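Local coordinates for putative uncharacterized protein (Chaetomium thermophilum, PDB 4XRI), which probably acts as a nuclear import receptor of the importin beta family, carrying protein cargo into the nucleus and binding a small Ran-type GTPase, at residues A[437-442]-A[478-483]; A[501-506]-A[543-548]; A[529-534]-A[584-589]. The protein carries 2 engineered substitutions. One frame throughout, in Å; residues are numbered along the deposited sequence.

Contact 1 (A[437-442]-A[478-483])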
loop_
_atom_site.group_PDB
_atom_site.type_symbol
_atom_site.label_atom_id
_atom_site.label_comp_id
_atom_site.label_asym_id
_atom_site.label_seq_id
_atom_site.Cartn_x
_atom_site.Cartn_y
_atom_site.Cartn_z
ATOM N N SER A 437 17.808 -6.511 -17.851
ATOM C CA SER A 437 18.436 -6.224 -16.566
ATOM C C SER A 437 19.356 -5.016 -16.669
ATOM O O SER A 437 19.549 -4.285 -15.699
ATOM C CB SER A 437 19.221 -7.439 -16.065
ATOM O OG SER A 437 18.365 -8.550 -15.867
ATOM N N THR A 438 19.928 -4.819 -17.852
ATOM C CA THR A 438 20.807 -3.683 -18.093
ATOM C C THR A 438 20.014 -2.382 -18.119
ATOM O O THR A 438 20.404 -1.390 -17.503
ATOM C CB THR A 438 21.575 -3.836 -19.415
ATOM O OG1 THR A 438 22.443 -4.973 -19.335
ATOM C CG2 THR A 438 22.401 -2.596 -19.692
ATOM N N ALA A 439 18.896 -2.402 -18.839
ATOM C CA ALA A 439 18.016 -1.242 -18.925
ATOM C C ALA A 439 17.528 -0.819 -17.543
ATOM O O ALA A 439 17.565 0.360 -17.195
ATOM C CB ALA A 439 16.835 -1.540 -19.835
ATOM N N TYR A 440 17.086 -1.796 -16.757
ATOM C CA TYR A 440 16.588 -1.549 -15.407
ATOM C C TYR A 440 17.685 -1.005 -14.500
ATOM O O TYR A 440 17.446 -0.114 -13.685
ATOM C CB TYR A 440 16.008 -2.833 -14.811
ATOM C CG TYR A 440 15.282 -2.628 -13.501
ATOM C CD1 TYR A 440 13.951 -2.233 -13.482
ATOM C CD2 TYR A 440 15.922 -2.841 -12.287
ATOM C CE1 TYR A 440 13.280 -2.047 -12.290
ATOM C CE2 TYR A 440 15.258 -2.657 -11.087
ATOM C CZ TYR A 440 13.936 -2.262 -11.095
ATOM O OH TYR A 440 13.268 -2.078 -9.905
ATOM N N ALA A 441 18.887 -1.551 -14.649
ATOM C CA ALA A 441 20.038 -1.115 -13.869
ATOM C C ALA A 441 20.383 0.332 -14.196
ATOM O O ALA A 441 20.775 1.098 -13.317
ATOM C CB ALA A 441 21.235 -2.021 -14.129
ATOM N N LEU A 442 20.239 0.697 -15.466
ATOM C CA LEU A 442 20.473 2.066 -15.904
ATOM C C LEU A 442 19.434 3.008 -15.307
ATOM O O LEU A 442 19.725 4.169 -15.029
ATOM C CB LEU A 442 20.461 2.150 -17.433
ATOM C CG LEU A 442 21.695 1.579 -18.136
ATOM C CD1 LEU A 442 21.435 1.374 -19.618
ATOM C CD2 LEU A 442 22.887 2.500 -17.922
ATOM N N ALA A 478 9.298 -2.052 -20.949
ATOM C CA ALA A 478 8.922 -1.509 -19.646
ATOM C C ALA A 478 10.129 -0.928 -18.910
ATOM O O ALA A 478 10.081 0.201 -18.417
ATOM C CB ALA A 478 8.254 -2.584 -18.801
ATOM N N SER A 479 11.205 -1.709 -18.846
ATOM C CA SER A 479 12.456 -1.280 -18.221
ATOM C C SER A 479 13.027 -0.025 -18.882
ATOM O O SER A 479 13.427 0.920 -18.198
ATOM C CB SER A 479 13.489 -2.410 -18.270
ATOM O OG SER A 479 13.156 -3.455 -17.372
ATOM N N CYS A 480 13.068 -0.029 -20.213
ATOM C CA CYS A 480 13.519 1.124 -20.991
ATOM C C CYS A 480 12.685 2.362 -20.677
ATOM O O CYS A 480 13.222 3.444 -20.436
ATOM C CB CYS A 480 13.457 0.819 -22.492
ATOM S SG CYS A 480 14.760 -0.287 -23.108
ATOM N N CYS A 481 11.367 2.179 -20.678
ATOM C CA CYS A 481 10.422 3.238 -20.334
ATOM C C CYS A 481 10.681 3.811 -18.938
ATOM O O CYS A 481 10.707 5.031 -18.755
ATOM C CB CYS A 481 8.982 2.717 -20.429
ATOM S SG CYS A 481 8.349 2.551 -22.118
ATOM N N TRP A 482 10.875 2.925 -17.961
ATOM C CA TRP A 482 11.137 3.333 -16.581
ATOM C C TRP A 482 12.412 4.166 -16.468
ATOM O O TRP A 482 12.431 5.217 -15.820
ATOM C CB TRP A 482 11.244 2.114 -15.662
ATOM C CG TRP A 482 11.497 2.502 -14.238
ATOM C CD1 TRP A 482 10.662 3.215 -13.434
ATOM C CD2 TRP A 482 12.660 2.207 -13.449
ATOM N NE1 TRP A 482 11.227 3.386 -12.195
ATOM C CE2 TRP A 482 12.453 2.777 -12.176
ATOM C CE3 TRP A 482 13.854 1.520 -13.695
ATOM C CZ2 TRP A 482 13.391 2.678 -11.150
ATOM C CZ3 TRP A 482 14.787 1.424 -12.671
ATOM C CH2 TRP A 482 14.549 2.002 -11.416
ATOM N N ALA A 483 13.470 3.682 -17.111
ATOM C CA ALA A 483 14.753 4.375 -17.143
ATOM C C ALA A 483 14.613 5.749 -17.795
ATOM O O ALA A 483 15.115 6.747 -17.276
ATOM C CB ALA A 483 15.789 3.532 -17.886
#

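Contact 2 (A[501-506]-A[543-548])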
loop_
_atom_site.group_PDB
_atom_site.type_symbol
_atom_site.label_atom_id
_atom_site.label_comp_id
_atom_site.label_asym_id
_atom_site.label_seq_id
_atom_site.Cartn_x
_atom_site.Cartn_y
_atom_site.Cartn_z
ATOM N N PRO A 501 19.210 19.631 -20.270
ATOM C CA PRO A 501 20.020 18.728 -21.102
ATOM C C PRO A 501 19.255 17.933 -22.167
ATOM O O PRO A 501 19.836 17.606 -23.202
ATOM C CB PRO A 501 20.629 17.771 -20.074
ATOM C CG PRO A 501 20.733 18.578 -18.841
ATOM C CD PRO A 501 19.527 19.473 -18.836
ATOM N N LEU A 502 17.982 17.638 -21.928
ATOM C CA LEU A 502 17.212 16.808 -22.854
ATOM C C LEU A 502 16.594 17.598 -24.004
ATOM O O LEU A 502 16.096 17.013 -24.964
ATOM C CB LEU A 502 16.107 16.064 -22.106
ATOM C CG LEU A 502 16.481 14.704 -21.522
ATOM C CD1 LEU A 502 15.245 14.007 -20.973
ATOM C CD2 LEU A 502 17.161 13.843 -22.576
ATOM N N THR A 503 16.627 18.923 -23.901
ATOM C CA THR A 503 15.994 19.797 -24.887
ATOM C C THR A 503 16.461 19.558 -26.332
ATOM O O THR A 503 15.632 19.489 -27.241
ATOM C CB THR A 503 16.224 21.283 -24.544
ATOM O OG1 THR A 503 15.835 21.532 -23.190
ATOM C CG2 THR A 503 15.414 22.176 -25.474
ATOM N N PRO A 504 17.785 19.436 -26.563
ATOM C CA PRO A 504 18.161 19.151 -27.952
ATOM C C PRO A 504 17.768 17.742 -28.401
ATOM O O PRO A 504 17.890 17.426 -29.585
ATOM C CB PRO A 504 19.686 19.315 -27.943
ATOM C CG PRO A 504 20.084 19.049 -26.540
ATOM C CD PRO A 504 18.976 19.616 -25.709
ATOM N N HIS A 505 17.307 16.912 -27.470
ATOM C CA HIS A 505 16.853 15.564 -27.799
ATOM C C HIS A 505 15.333 15.446 -27.752
ATOM O O HIS A 505 14.780 14.396 -28.083
ATOM C CB HIS A 505 17.462 14.536 -26.844
ATOM C CG HIS A 505 18.959 14.514 -26.847
ATOM N ND1 HIS A 505 19.709 14.991 -25.794
ATOM C CD2 HIS A 505 19.842 14.069 -27.770
ATOM C CE1 HIS A 505 20.992 14.841 -26.069
ATOM N NE2 HIS A 505 21.101 14.285 -27.262
ATOM N N PHE A 506 14.667 16.523 -27.343
ATOM C CA PHE A 506 13.232 16.491 -27.067
ATOM C C PHE A 506 12.384 16.069 -28.265
ATOM O O PHE A 506 11.608 15.114 -28.176
ATOM C CB PHE A 506 12.757 17.857 -26.571
ATOM C CG PHE A 506 11.332 17.861 -26.097
ATOM C CD1 PHE A 506 10.314 18.333 -26.910
ATOM C CD2 PHE A 506 11.008 17.379 -24.840
ATOM C CE1 PHE A 506 9.002 18.330 -26.475
ATOM C CE2 PHE A 506 9.700 17.377 -24.397
ATOM C CZ PHE A 506 8.695 17.852 -25.216
ATOM N N ASN A 543 11.305 25.721 -21.885
ATOM C CA ASN A 543 10.547 26.692 -22.670
ATOM C C ASN A 543 10.843 26.674 -24.167
ATOM O O ASN A 543 9.973 26.989 -24.979
ATOM C CB ASN A 543 10.798 28.095 -22.127
ATOM C CG ASN A 543 10.280 28.272 -20.717
ATOM O OD1 ASN A 543 9.287 27.656 -20.328
ATOM N ND2 ASN A 543 10.954 29.112 -19.938
ATOM N N ASP A 544 12.062 26.297 -24.533
ATOM C CA ASP A 544 12.428 26.185 -25.941
ATOM C C ASP A 544 11.594 25.123 -26.656
ATOM O O ASP A 544 11.497 25.120 -27.885
ATOM C CB ASP A 544 13.917 25.859 -26.087
ATOM C CG ASP A 544 14.805 27.084 -25.942
ATOM O OD1 ASP A 544 15.933 27.064 -26.478
ATOM O OD2 ASP A 544 14.376 28.063 -25.294
ATOM N N SER A 545 10.994 24.228 -25.878
ATOM C CA SER A 545 10.236 23.109 -26.428
ATOM C C SER A 545 8.728 23.359 -26.452
ATOM O O SER A 545 7.961 22.493 -26.871
ATOM C CB SER A 545 10.520 21.836 -25.627
ATOM O OG SER A 545 11.849 21.383 -25.808
ATOM N N LEU A 546 8.306 24.539 -26.004
ATOM C CA LEU A 546 6.881 24.829 -25.844
ATOM C C LEU A 546 6.084 24.710 -27.143
ATOM O O LEU A 546 4.967 24.194 -27.144
ATOM C CB LEU A 546 6.689 26.225 -25.255
ATOM C CG LEU A 546 6.934 26.329 -23.752
ATOM C CD1 LEU A 546 6.551 27.706 -23.244
ATOM C CD2 LEU A 546 6.165 25.249 -23.009
ATOM N N SER A 547 6.660 25.184 -28.242
ATOM C CA SER A 547 6.005 25.089 -29.540
ATOM C C SER A 547 5.843 23.632 -29.962
ATOM O O SER A 547 4.851 23.262 -30.594
ATOM C CB SER A 547 6.798 25.868 -30.590
ATOM O OG SER A 547 8.187 25.611 -30.472
ATOM N N ALA A 548 6.820 22.809 -29.594
ATOM C CA ALA A 548 6.764 21.376 -29.859
ATOM C C ALA A 548 5.648 20.723 -29.046
ATOM O O ALA A 548 4.902 19.889 -29.557
ATOM C CB ALA A 548 8.109 20.720 -29.550
HETATM O O HOH W 1 12.957 20.914 -23.413
#

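Contact 3 (A[529-534]-A[584-589])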
loop_
_atom_site.group_PDB
_atom_site.type_symbol
_atom_site.label_atom_id
_atom_site.label_comp_id
_atom_site.label_asym_id
_atom_site.label_seq_id
_atom_site.Cartn_x
_atom_site.Cartn_y
_atom_site.Cartn_z
ATOM N N ALA A 529 2.989 2.192 -21.394
ATOM C CA ALA A 529 4.255 2.559 -20.770
ATOM C C ALA A 529 4.929 3.711 -21.510
ATOM O O ALA A 529 5.496 4.609 -20.887
ATOM C CB ALA A 529 5.179 1.362 -20.710
ATOM N N ALA A 530 4.849 3.683 -22.838
ATOM C CA ALA A 530 5.483 4.700 -23.670
ATOM C C ALA A 530 4.745 6.032 -23.577
ATOM O O ALA A 530 5.362 7.097 -23.613
ATOM C CB ALA A 530 5.553 4.235 -25.116
ATOM N N TYR A 531 3.423 5.965 -23.462
ATOM C CA TYR A 531 2.613 7.163 -23.273
ATOM C C TYR A 531 2.969 7.838 -21.955
ATOM O O TYR A 531 3.028 9.064 -21.873
ATOM C CB TYR A 531 1.119 6.826 -23.310
ATOM C CG TYR A 531 0.490 6.913 -24.687
ATOM C CD1 TYR A 531 0.711 8.012 -25.511
ATOM C CD2 TYR A 531 -0.321 5.892 -25.164
ATOM C CE1 TYR A 531 0.137 8.090 -26.769
ATOM C CE2 TYR A 531 -0.901 5.964 -26.414
ATOM C CZ TYR A 531 -0.668 7.063 -27.214
ATOM O OH TYR A 531 -1.240 7.134 -28.463
ATOM N N GLU A 532 3.213 7.029 -20.927
ATOM C CA GLU A 532 3.622 7.552 -19.627
ATOM C C GLU A 532 4.948 8.297 -19.743
ATOM O O GLU A 532 5.125 9.358 -19.150
ATOM C CB GLU A 532 3.740 6.430 -18.595
ATOM C CG GLU A 532 3.847 6.936 -17.167
ATOM C CD GLU A 532 4.161 5.834 -16.169
ATOM O OE1 GLU A 532 4.489 4.703 -16.593
ATOM O OE2 GLU A 532 4.081 6.104 -14.952
ATOM N N VAL A 533 5.867 7.731 -20.520
ATOM C CA VAL A 533 7.155 8.361 -20.790
ATOM C C VAL A 533 6.957 9.722 -21.438
ATOM O O VAL A 533 7.539 10.722 -21.011
ATOM C CB VAL A 533 8.033 7.489 -21.712
ATOM C CG1 VAL A 533 9.349 8.195 -21.999
ATOM C CG2 VAL A 533 8.277 6.136 -21.080
ATOM N N LEU A 534 6.126 9.747 -22.473
ATOM C CA LEU A 534 5.815 10.972 -23.196
ATOM C C LEU A 534 5.247 12.037 -22.263
ATOM O O LEU A 534 5.593 13.215 -22.366
ATOM C CB LEU A 534 4.831 10.678 -24.329
ATOM C CG LEU A 534 4.445 11.857 -25.223
ATOM C CD1 LEU A 534 5.694 12.568 -25.722
ATOM C CD2 LEU A 534 3.589 11.388 -26.387
ATOM N N THR A 584 -7.272 6.623 -21.703
ATOM C CA THR A 584 -6.715 7.041 -20.419
ATOM C C THR A 584 -5.284 7.542 -20.583
ATOM O O THR A 584 -4.890 8.548 -19.988
ATOM C CB THR A 584 -6.736 5.893 -19.390
ATOM O OG1 THR A 584 -8.091 5.493 -19.150
ATOM C CG2 THR A 584 -6.116 6.341 -18.079
ATOM N N SER A 585 -4.508 6.831 -21.396
ATOM C CA SER A 585 -3.130 7.217 -21.671
ATOM C C SER A 585 -3.077 8.541 -22.431
ATOM O O SER A 585 -2.258 9.411 -22.132
ATOM C CB SER A 585 -2.411 6.127 -22.468
ATOM O OG SER A 585 -2.255 4.947 -21.700
ATOM N N LEU A 586 -3.954 8.682 -23.419
ATOM C CA LEU A 586 -4.006 9.889 -24.235
ATOM C C LEU A 586 -4.443 11.101 -23.419
ATOM O O LEU A 586 -3.968 12.214 -23.644
ATOM C CB LEU A 586 -4.946 9.687 -25.426
ATOM C CG LEU A 586 -4.379 8.853 -26.577
ATOM C CD1 LEU A 586 -5.467 8.508 -27.579
ATOM C CD2 LEU A 586 -3.243 9.601 -27.257
ATOM N N CYS A 587 -5.352 10.879 -22.474
ATOM C CA CYS A 587 -5.787 11.944 -21.577
ATOM C C CYS A 587 -4.645 12.370 -20.665
ATOM O O CYS A 587 -4.503 13.551 -20.348
ATOM C CB CYS A 587 -6.995 11.503 -20.745
ATOM S SG CYS A 587 -8.574 11.513 -21.631
ATOM N N THR A 588 -3.836 11.401 -20.244
ATOM C CA THR A 588 -2.687 11.671 -19.388
ATOM C C THR A 588 -1.683 12.586 -20.082
ATOM O O THR A 588 -1.193 13.546 -19.493
ATOM C CB THR A 588 -1.981 10.366 -18.969
ATOM O OG1 THR A 588 -2.843 9.612 -18.107
ATOM C CG2 THR A 588 -0.677 10.669 -18.234
ATOM N N VAL A 589 -1.386 12.282 -21.341
ATOM C CA VAL A 589 -0.473 13.095 -22.132
ATOM C C VAL A 589 -1.071 14.471 -22.399
ATOM O O VAL A 589 -0.387 15.487 -22.267
ATOM C CB VAL A 589 -0.134 12.425 -23.480
ATOM C CG1 VAL A 589 0.793 13.316 -24.286
ATOM C CG2 VAL A 589 0.503 11.064 -23.253
#

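Contact 1 (A[437-442]-A[478-483])
Tyr440 and Trp482 form an offset aromatic stack between helix 432-449 and helix 477-490. The tyrosine ring and the six-membered ring of the indole have their centroids 4.7 Å apart and their planes inclined by 21°. Overlap is confined to the rims: Tyr440 CD1 comes within 3.8 Å of Trp482 CE3, and CE1 of the phenol ring lies over the indole face. In Trp482, CG is anti to the backbone N (chi1 -179°), which places the benzo edge of the indole against Tyr440. There the indole also meets the Tyr440 backbone, whose carbonyl O lies in the indole plane at its edge, 3.2 Å from Trp482 CZ3.

The two helices, with helix 455-472 between them in sequence, run side by side in the same direction, at 16°, as alternate helices do in a HEAT-repeat solenoid. Their axes approach to 7.9 Å, a spacing that small residues permit. Ala439 CB sits 3.8 Å from Ser479 CB, and the same methyl also touches Cys480 SG. One turn on from Ser479, the methyl of Ala483 packs with its CB 3.7 Å from Ala439 O. Leu466 and Leu470 of helix 455-472 touch Ala483 and Cys480, respectively.

No hydrogen bond joins the segments. Ser479 OG passes 3.9 Å from Tyr440 CB as a van der Waals neighbour, and its hydrogen bond goes to Asp436, one turn before Tyr440.

Contact 2 (A[501-506]-A[543-548])
At the N-terminal ends of helix 503-516 and helix 546-567, two alternate helices of the HEAT-repeat solenoid, Phe506 and Thr503 pack against the 3-10 turn 543-545 that leads into the second helix. Ser545 supplies a CH-pi contact: its CB lies 4.0 Å from the centroid of the Phe506 ring, 22° off the ring normal and displaced toward the rim. The same ring meets the Ala548 methyl, Phe506 CE1 to Ala548 CB 4.0 Å, so Ser545 and Ala548, about one turn apart, meet it over one face and at the edge. Phe506 reaches them because its CG is anti to the backbone N (chi1 -173°), which directs the ring across to the other helix.

Thr503 touches directly through CG2 and by way of a water through OG1. Thr503 CG2 rests 3.7 Å from Ser545 OG and also brushes Asp544 CB, the side chains of Thr503 and Asp544 crossing at about a right angle. Thr503 OG1 takes a hydrogen bond from a water at 3.0 Å and is also bonded to the backbone N of Asn500. That water lies 2.7 Å from Ser545 OG, completing a bridge between the two hydroxyls. Nearby, a backbone hydrogen bond between Asp544 and Ala498 ties the turn to the loop ahead of helix 503-516.

With no direct hydrogen bond between the segments, polar coupling here runs through one water, which gives the Ser545 hydroxyl, beside the apolar Phe506 ring, a hydrogen-bonding partner.

Contact 3 (A[529-534]-A[584-589])
Tyr531 of helix 524-539 lies against Ser585, Leu586 and Val589 of helix 573-597, in a buried seam between two nearly parallel helices of the HEAT-repeat superhelix. The short axes diverge by 9° and come within 8.9 Å, with helix 546-567 intervening in sequence; its Leu560 touches Leu586 and its Ile556 touches Val589. Tyr531 has the most surface buried by the contact, and three residues line its ring obliquely from base to hydroxyl. At the base, Tyr531 CD2 packs tightly on Ser585 CB at 3.4 Å. Further out, Tyr531 CZ meets Leu586 CD2 at 3.6 Å, the end of the leucine reaching nearer than its base. On the ring's other flank, Tyr531 CD1 touches Val589 CG2 at 3.8 Å. A chi1 of -91°, about 30° from the usual staggered value, suggests that the ring is turned to fit among these neighbours.

The phenol oxygen, although close to Leu586, finds its polar partner in Arg559 of helix 546-567, which ties the tyrosine to a third helix. Ser585 OG, by contrast, bonds the carbonyl O of Asp581 in its own helix. An alanine in place of Tyr531 would probably leave Arg559 without this hydroxyl mate and open a gap between Ser585, Leu586 and Val589.

Val589 comes next in buried surface, and its two methyls divide the work. Val589 CG2, besides touching the ring, stands 3.5 Å from the Tyr531 carbonyl O. Val589 CG1, anti to the backbone N, points on to the next turn of the facing helix, where it meets Leu534 CD2 at 4.0 Å.

The contacts lie along one stretch of the HEAT solenoid. Contacts 1 and 3 belong to the same row of helices and touch directly: Cys481, beside the Trp482 of contact 1, packs its SG 3.7 Å from Ala529 C and its O 3.5 Å from Val533 CG2. Their centres are 18 Å apart. Contact 2 belongs to the partner row, formed by helices 503-516 and 546-567; its centre is 18 Å from that of contact 3 and 23 Å from that of contact 1, with nearest atoms about 6 and 8 Å away. Along the chain, contacts 2 and 3 interleave, whereas contact 1 closes before either opens.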